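Local coordinates for Serine/threonine-protein kinase Tel1 (Chaetomium thermophilum, PDB 6SKY), which probably acts as a DNA-damage sensor, using ATP to phosphorylate serine and threonine residues, such as those in Ser/Thr-Gln sites, to start checkpoint signalling, at residues Y2517-M2522 against S2540-N2545; E2022-P2027 against R2134-S2139. One frame throughout, in Å; residues are numbered along the deposited sequence.

Interaction 1: Y2517-M2522 against S2540-N2545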
ATOM      1  N   TYR A2517      18.889  -0.004  55.942  1.00 40.03           N
ATOM      2  CA  TYR A2517      19.419   0.302  54.613  1.00 40.03           C
ATOM      3  C   TYR A2517      19.626   1.796  54.435  1.00 40.03           C
ATOM      4  O   TYR A2517      20.642   2.231  53.889  1.00 40.03           O
ATOM      5  CB  TYR A2517      18.483  -0.214  53.526  1.00 40.03           C
ATOM      6  CG  TYR A2517      18.866  -1.540  52.935  1.00 40.03           C
ATOM      7  CD1 TYR A2517      20.068  -1.705  52.296  1.00 40.03           C
ATOM      8  CD2 TYR A2517      18.010  -2.615  52.995  1.00 40.03           C
ATOM      9  CE1 TYR A2517      20.413  -2.904  51.753  1.00 40.03           C
ATOM     10  CE2 TYR A2517      18.350  -3.813  52.455  1.00 40.03           C
ATOM     11  CZ  TYR A2517      19.550  -3.951  51.835  1.00 40.03           C
ATOM     12  OH  TYR A2517      19.896  -5.154  51.290  1.00 40.03           O
ATOM     13  N   HIS A2518      18.669   2.601  54.888  1.00 45.38           N
ATOM     14  CA  HIS A2518      18.804   4.046  54.778  1.00 45.38           C
ATOM     15  C   HIS A2518      19.932   4.567  55.656  1.00 45.38           C
ATOM     16  O   HIS A2518      20.687   5.456  55.244  1.00 45.38           O
ATOM     17  CB  HIS A2518      17.482   4.706  55.141  1.00 45.38           C
ATOM     18  CG  HIS A2518      17.542   6.195  55.186  1.00 45.38           C
ATOM     19  ND1 HIS A2518      17.077   6.922  56.257  1.00 45.38           N
ATOM     20  CD2 HIS A2518      18.010   7.096  54.293  1.00 45.38           C
ATOM     21  CE1 HIS A2518      17.256   8.209  56.022  1.00 45.38           C
ATOM     22  NE2 HIS A2518      17.821   8.341  54.837  1.00 45.38           N
ATOM     23  N   ALA A2519      20.059   4.036  56.874  1.00 47.99           N
ATOM     24  CA  ALA A2519      21.161   4.452  57.733  1.00 47.99           C
ATOM     25  C   ALA A2519      22.500   4.124  57.098  1.00 47.99           C
ATOM     26  O   ALA A2519      23.435   4.927  57.157  1.00 47.99           O
ATOM     27  CB  ALA A2519      21.044   3.791  59.101  1.00 47.99           C
ATOM     28  N   LEU A2520      22.613   2.951  56.479  1.00 47.37           N
ATOM     29  CA  LEU A2520      23.850   2.596  55.798  1.00 47.37           C
ATOM     30  C   LEU A2520      24.098   3.492  54.594  1.00 47.37           C
ATOM     31  O   LEU A2520      25.242   3.853  54.309  1.00 47.37           O
ATOM     32  CB  LEU A2520      23.809   1.134  55.372  1.00 47.37           C
ATOM     33  CG  LEU A2520      25.024   0.614  54.624  1.00 47.37           C
ATOM     34  CD1 LEU A2520      26.162   0.380  55.585  1.00 47.37           C
ATOM     35  CD2 LEU A2520      24.664  -0.654  53.913  1.00 47.37           C
ATOM     36  N   ALA A2521      23.038   3.862  53.878  1.00 49.89           N
ATOM     37  CA  ALA A2521      23.191   4.738  52.724  1.00 49.89           C
ATOM     38  C   ALA A2521      23.728   6.099  53.134  1.00 49.89           C
ATOM     39  O   ALA A2521      24.641   6.637  52.502  1.00 49.89           O
ATOM     40  CB  ALA A2521      21.854   4.890  52.004  1.00 49.89           C
ATOM     41  N   MET A2522      23.175   6.669  54.200  1.00 57.76           N
ATOM     42  CA  MET A2522      23.535   8.026  54.585  1.00 57.76           C
ATOM     43  C   MET A2522      24.926   8.126  55.199  1.00 57.76           C
ATOM     44  O   MET A2522      25.473   9.229  55.275  1.00 57.76           O
ATOM     45  CB  MET A2522      22.498   8.575  55.563  1.00 57.76           C
ATOM     46  CG  MET A2522      21.144   8.877  54.949  1.00 57.76           C
ATOM     47  SD  MET A2522      21.199  10.231  53.767  1.00 57.76           S
ATOM     48  CE  MET A2522      21.217   9.331  52.227  1.00 57.76           C
ATOM     49  N   SER A2540      32.181  -0.381  61.155  1.00 70.31           N
ATOM     50  CA  SER A2540      31.380   0.760  61.547  1.00 70.31           C
ATOM     51  C   SER A2540      30.230   0.292  62.435  1.00 70.31           C
ATOM     52  O   SER A2540      29.795  -0.858  62.340  1.00 70.31           O
ATOM     53  CB  SER A2540      30.834   1.473  60.312  1.00 70.31           C
ATOM     54  OG  SER A2540      30.327   2.753  60.637  1.00 70.31           O
ATOM     55  N   PRO A2541      29.726   1.138  63.334  1.00 66.37           N
ATOM     56  CA  PRO A2541      28.531   0.737  64.091  1.00 66.37           C
ATOM     57  C   PRO A2541      27.327   0.551  63.191  1.00 66.37           C
ATOM     58  O   PRO A2541      26.501  -0.344  63.421  1.00 66.37           O
ATOM     59  CB  PRO A2541      28.337   1.894  65.080  1.00 66.37           C
ATOM     60  CG  PRO A2541      29.654   2.586  65.136  1.00 66.37           C
ATOM     61  CD  PRO A2541      30.247   2.440  63.775  1.00 66.37           C
ATOM     62  N   VAL A2542      27.219   1.384  62.154  1.00 60.29           N
ATOM     63  CA  VAL A2542      26.158   1.228  61.169  1.00 60.29           C
ATOM     64  C   VAL A2542      26.225  -0.152  60.535  1.00 60.29           C
ATOM     65  O   VAL A2542      25.198  -0.811  60.349  1.00 60.29           O
ATOM     66  CB  VAL A2542      26.251   2.342  60.113  1.00 60.29           C
ATOM     67  CG1 VAL A2542      25.058   2.295  59.212  1.00 60.29           C
ATOM     68  CG2 VAL A2542      26.342   3.690  60.783  1.00 60.29           C
ATOM     69  N   GLY A2543      27.430  -0.621  60.221  1.00 61.04           N
ATOM     70  CA  GLY A2543      27.564  -1.924  59.595  1.00 61.04           C
ATOM     71  C   GLY A2543      27.090  -3.061  60.478  1.00 61.04           C
ATOM     72  O   GLY A2543      26.411  -3.980  60.014  1.00 61.04           O
ATOM     73  N   GLN A2544      27.431  -3.016  61.765  1.00 60.74           N
ATOM     74  CA  GLN A2544      27.050  -4.116  62.641  1.00 60.74           C
ATOM     75  C   GLN A2544      25.565  -4.073  62.968  1.00 60.74           C
ATOM     76  O   GLN A2544      24.906  -5.119  63.023  1.00 60.74           O
ATOM     77  CB  GLN A2544      27.885  -4.096  63.916  1.00 60.74           C
ATOM     78  CG  GLN A2544      27.660  -5.316  64.780  1.00 60.74           C
ATOM     79  CD  GLN A2544      27.721  -6.606  63.983  1.00 60.74           C
ATOM     80  OE1 GLN A2544      26.736  -7.333  63.881  1.00 60.74           O
ATOM     81  NE2 GLN A2544      28.883  -6.896  63.416  1.00 60.74           N
ATOM     82  N   ASN A2545      25.017  -2.875  63.185  1.00 57.72           N
ATOM     83  CA  ASN A2545      23.573  -2.757  63.342  1.00 57.72           C
ATOM     84  C   ASN A2545      22.848  -3.276  62.107  1.00 57.72           C
ATOM     85  O   ASN A2545      21.834  -3.975  62.218  1.00 57.72           O
ATOM     86  CB  ASN A2545      23.195  -1.305  63.616  1.00 57.72           C
ATOM     87  CG  ASN A2545      21.725  -1.134  63.892  1.00 57.72           C
ATOM     88  OD1 ASN A2545      21.052  -2.071  64.309  1.00 57.72           O
ATOM     89  ND2 ASN A2545      21.215   0.068  63.661  1.00 57.72           N
TER
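Leu-2520 and Val-2542 mark the closest approach of the two helical segments, with their CA atoms 6.0 Å apart. The first lies near the C-terminal end of helix 2507-2522, and the second on the opening turn of helix 2541-2552, for which Ser-2540 is the N-cap. Val-2542 carries the contact through a single branch. Its CG1 lies anti to the backbone N (chi1 -172°), which extends this methyl toward the facing helix. There it meets backbone as much as side chain: CG1 of Val-2542 is 3.6 Å from CA of Leu-2520 and 3.7 Å from the carbonyl O of Ala-2519. Two apolar side chains border the same methyl, CG1 of Val-2542 being 4.2 Å from CB of Leu-2520 and 4.3 Å from CB of Ala-2519. Leu-2520 also touches Lys-2593 and Leu-2595 on strand 2593-2599, so it packs the helix against the antiparallel sheet of the kinase N-lobe. About 128 Å² is buried across the segments, both sides summed, and no hydrogen bond crosses between them. Close by, Tyr-2517 meets Phe-2546 edge-to-face, a second link between the two helices that gives their orientation a geometric preference. Between the segments themselves, the partly exposed junction rests on van der Waals contact at CG1 of Val-2542, with no hydrogen bond to set the angle.

Interaction 2: E2022-P2027 against R2134-S2139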
ATOM      1  N   GLU A2022      -3.389 -33.017  -5.176  1.00 27.59           N
ATOM      2  CA  GLU A2022      -3.799 -34.401  -4.963  1.00 27.59           C
ATOM      3  C   GLU A2022      -3.800 -35.194  -6.266  1.00 27.59           C
ATOM      4  O   GLU A2022      -4.815 -35.723  -6.707  1.00 27.59           O
ATOM      5  CB  GLU A2022      -5.156 -34.458  -4.274  1.00 27.59           C
ATOM      6  CG  GLU A2022      -5.125 -33.833  -2.915  1.00 27.59           C
ATOM      7  CD  GLU A2022      -6.361 -34.128  -2.124  1.00 27.59           C
ATOM      8  OE1 GLU A2022      -7.355 -34.560  -2.732  1.00 27.59           O
ATOM      9  OE2 GLU A2022      -6.338 -33.938  -0.890  1.00 27.59           O
ATOM     10  N   ILE A2023      -2.624 -35.271  -6.868  1.00 24.93           N
ATOM     11  CA  ILE A2023      -2.368 -36.047  -8.073  1.00 24.93           C
ATOM     12  C   ILE A2023      -1.508 -37.222  -7.642  1.00 24.93           C
ATOM     13  O   ILE A2023      -0.285 -37.106  -7.550  1.00 24.93           O
ATOM     14  CB  ILE A2023      -1.670 -35.212  -9.146  1.00 24.93           C
ATOM     15  CG1 ILE A2023      -2.550 -34.046  -9.566  1.00 24.93           C
ATOM     16  CG2 ILE A2023      -1.310 -36.059 -10.327  1.00 24.93           C
ATOM     17  CD1 ILE A2023      -1.797 -32.985 -10.294  1.00 24.93           C
ATOM     18  N   TRP A2024      -2.135 -38.359  -7.371  1.00 26.19           N
ATOM     19  CA  TRP A2024      -1.473 -39.445  -6.672  1.00 26.19           C
ATOM     20  C   TRP A2024      -0.912 -40.508  -7.599  1.00 26.19           C
ATOM     21  O   TRP A2024      -0.717 -41.645  -7.169  1.00 26.19           O
ATOM     22  CB  TRP A2024      -2.435 -40.083  -5.680  1.00 26.19           C
ATOM     23  CG  TRP A2024      -2.962 -39.164  -4.641  1.00 26.19           C
ATOM     24  CD1 TRP A2024      -4.262 -38.953  -4.332  1.00 26.19           C
ATOM     25  CD2 TRP A2024      -2.201 -38.340  -3.757  1.00 26.19           C
ATOM     26  NE1 TRP A2024      -4.365 -38.050  -3.317  1.00 26.19           N
ATOM     27  CE2 TRP A2024      -3.109 -37.658  -2.947  1.00 26.19           C
ATOM     28  CE3 TRP A2024      -0.839 -38.111  -3.579  1.00 26.19           C
ATOM     29  CZ2 TRP A2024      -2.704 -36.765  -1.980  1.00 26.19           C
ATOM     30  CZ3 TRP A2024      -0.448 -37.233  -2.624  1.00 26.19           C
ATOM     31  CH2 TRP A2024      -1.370 -36.570  -1.834  1.00 26.19           C
ATOM     32  N   ASN A2025      -0.622 -40.171  -8.850  1.00 29.85           N
ATOM     33  CA  ASN A2025      -0.145 -41.154  -9.812  1.00 29.85           C
ATOM     34  C   ASN A2025       1.196 -40.765 -10.413  1.00 29.85           C
ATOM     35  O   ASN A2025       1.503 -41.135 -11.541  1.00 29.85           O
ATOM     36  CB  ASN A2025      -1.176 -41.381 -10.915  1.00 29.85           C
ATOM     37  CG  ASN A2025      -1.505 -40.123 -11.679  1.00 29.85           C
ATOM     38  OD1 ASN A2025      -0.622 -39.422 -12.163  1.00 29.85           O
ATOM     39  ND2 ASN A2025      -2.787 -39.832 -11.798  1.00 29.85           N
ATOM     40  N   LEU A2026       1.987 -40.017  -9.692  1.00 29.52           N
ATOM     41  CA  LEU A2026       3.322 -39.765 -10.190  1.00 29.52           C
ATOM     42  C   LEU A2026       4.246 -40.910  -9.793  1.00 29.52           C
ATOM     43  O   LEU A2026       4.148 -41.439  -8.687  1.00 29.52           O
ATOM     44  CB  LEU A2026       3.878 -38.461  -9.638  1.00 29.52           C
ATOM     45  CG  LEU A2026       3.258 -37.103  -9.956  1.00 29.52           C
ATOM     46  CD1 LEU A2026       4.357 -36.097 -10.183  1.00 29.52           C
ATOM     47  CD2 LEU A2026       2.343 -37.159 -11.142  1.00 29.52           C
ATOM     48  N   PRO A2027       5.144 -41.314 -10.672  1.00 35.85           N
ATOM     49  CA  PRO A2027       6.134 -42.331 -10.308  1.00 35.85           C
ATOM     50  C   PRO A2027       7.258 -41.707  -9.498  1.00 35.85           C
ATOM     51  O   PRO A2027       8.126 -41.016 -10.037  1.00 35.85           O
ATOM     52  CB  PRO A2027       6.620 -42.842 -11.669  1.00 35.85           C
ATOM     53  CG  PRO A2027       6.277 -41.769 -12.649  1.00 35.85           C
ATOM     54  CD  PRO A2027       5.402 -40.750 -12.004  1.00 35.85           C
ATOM     55  N   ARG A2134      -0.326 -30.875   7.199  1.00 19.67           N
ATOM     56  CA  ARG A2134      -1.427 -31.243   8.084  1.00 19.67           C
ATOM     57  C   ARG A2134      -2.764 -31.161   7.369  1.00 19.67           C
ATOM     58  O   ARG A2134      -3.654 -31.986   7.598  1.00 19.67           O
ATOM     59  CB  ARG A2134      -1.425 -30.343   9.310  1.00 19.67           C
ATOM     60  CG  ARG A2134      -2.499 -30.661  10.303  1.00 19.67           C
ATOM     61  CD  ARG A2134      -2.696 -29.527  11.259  1.00 19.67           C
ATOM     62  NE  ARG A2134      -1.561 -29.362  12.153  1.00 19.67           N
ATOM     63  CZ  ARG A2134      -1.463 -28.395  13.054  1.00 19.67           C
ATOM     64  NH1 ARG A2134      -0.401 -28.317  13.830  1.00 19.67           N
ATOM     65  NH2 ARG A2134      -2.429 -27.504  13.174  1.00 19.67           N
ATOM     66  N   GLU A2135      -2.923 -30.166   6.505  1.00 22.01           N
ATOM     67  CA  GLU A2135      -4.133 -30.070   5.697  1.00 22.01           C
ATOM     68  C   GLU A2135      -4.298 -31.284   4.794  1.00 22.01           C
ATOM     69  O   GLU A2135      -5.392 -31.856   4.692  1.00 22.01           O
ATOM     70  CB  GLU A2135      -4.081 -28.798   4.871  1.00 22.01           C
ATOM     71  CG  GLU A2135      -5.278 -28.560   4.020  1.00 22.01           C
ATOM     72  CD  GLU A2135      -4.937 -27.719   2.825  1.00 22.01           C
ATOM     73  OE1 GLU A2135      -3.748 -27.702   2.448  1.00 22.01           O
ATOM     74  OE2 GLU A2135      -5.844 -27.072   2.262  1.00 22.01           O
ATOM     75  N   THR A2136      -3.220 -31.680   4.116  1.00 20.30           N
ATOM     76  CA  THR A2136      -3.279 -32.879   3.280  1.00 20.30           C
ATOM     77  C   THR A2136      -3.643 -34.111   4.096  1.00 20.30           C
ATOM     78  O   THR A2136      -4.467 -34.926   3.670  1.00 20.30           O
ATOM     79  CB  THR A2136      -1.952 -33.103   2.573  1.00 20.30           C
ATOM     80  OG1 THR A2136      -1.622 -31.940   1.817  1.00 20.30           O
ATOM     81  CG2 THR A2136      -2.058 -34.256   1.641  1.00 20.30           C
ATOM     82  N   THR A2137      -3.039 -34.264   5.269  1.00 22.72           N
ATOM     83  CA  THR A2137      -3.329 -35.407   6.124  1.00 22.72           C
ATOM     84  C   THR A2137      -4.803 -35.471   6.487  1.00 22.72           C
ATOM     85  O   THR A2137      -5.434 -36.525   6.377  1.00 22.72           O
ATOM     86  CB  THR A2137      -2.472 -35.333   7.380  1.00 22.72           C
ATOM     87  OG1 THR A2137      -1.097 -35.457   7.021  1.00 22.72           O
ATOM     88  CG2 THR A2137      -2.818 -36.425   8.311  1.00 22.72           C
ATOM     89  N   LEU A2138      -5.369 -34.348   6.925  1.00 19.22           N
ATOM     90  CA  LEU A2138      -6.753 -34.360   7.383  1.00 19.22           C
ATOM     91  C   LEU A2138      -7.724 -34.616   6.239  1.00 19.22           C
ATOM     92  O   LEU A2138      -8.701 -35.357   6.403  1.00 19.22           O
ATOM     93  CB  LEU A2138      -7.080 -33.053   8.096  1.00 19.22           C
ATOM     94  CG  LEU A2138      -6.479 -32.898   9.491  1.00 19.22           C
ATOM     95  CD1 LEU A2138      -6.849 -31.571  10.076  1.00 19.22           C
ATOM     96  CD2 LEU A2138      -6.940 -34.007  10.388  1.00 19.22           C
ATOM     97  N   SER A2139      -7.459 -34.058   5.058  1.00 24.17           N
ATOM     98  CA  SER A2139      -8.369 -34.304   3.944  1.00 24.17           C
ATOM     99  C   SER A2139      -8.281 -35.744   3.458  1.00 24.17           C
ATOM    100  O   SER A2139      -9.311 -36.381   3.204  1.00 24.17           O
ATOM    101  CB  SER A2139      -8.086 -33.338   2.804  1.00 24.17           C
ATOM    102  OG  SER A2139      -7.002 -33.779   2.028  1.00 24.17           O
TER
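Glu-2022 and Trp-2024 face Ser-2139 and Thr-2136 in the FAT alpha-solenoid, where a Schellman motif ends helix 2011-2021. Glu-2022 is the C-prime residue of that motif; its positive phi (62°) turns the chain out of the helix. Beyond CG its side chain is extended (chi2 -168°), carrying the carboxylate across to helix 2124-2143. There OG of Ser-2139 has two oxygen neighbours, OE2 of Glu-2022 at 3.0 Å and the carbonyl O of Thr-2136, in its own helix, at 3.2 Å. A chi1 of 81° sets this hydroxyl between the serine's backbone N and carbonyl carbon, within range of both. Trp-2024 makes the apolar half of the contact. The methyl CG2 of Thr-2136 comes to the indole edge, near the ring plane, while CA of Glu-2022 lies over one face, offset toward the rim and 3.8 Å above the plane of the Trp-2024 ring. The same ring meets Tyr-2040 and Tyr-2047 of the helix that follows the loop. Glu-2022 also reaches the dimer partner, its carbonyl O being hydrogen-bonded to NH1 of Arg-1970 of the second subunit. At the indole edge, CH2 of Trp-2024 lies 4.2 Å from CG2 of Thr-2136.

Interactions 1 and 2 lie on opposite sides of the chain's centre, their own centres 75 Å apart and their nearest atoms about 48 Å apart, so neither touches the other. They follow in series along the sequence, the FAT contact closing before the kinase one opens. Both are away from the nucleotide and magnesium sites. Interaction 1 has an indirect tie to the nucleotide pocket, not a contact with it: Tyr-2517 is hydrogen-bonded by its OH to Gln-2607, the sequence neighbour of Leu-2608 in the ATP-analogue pocket. No other chain touches the segments of interaction 1, whereas interaction 2 lies at the subunit boundary.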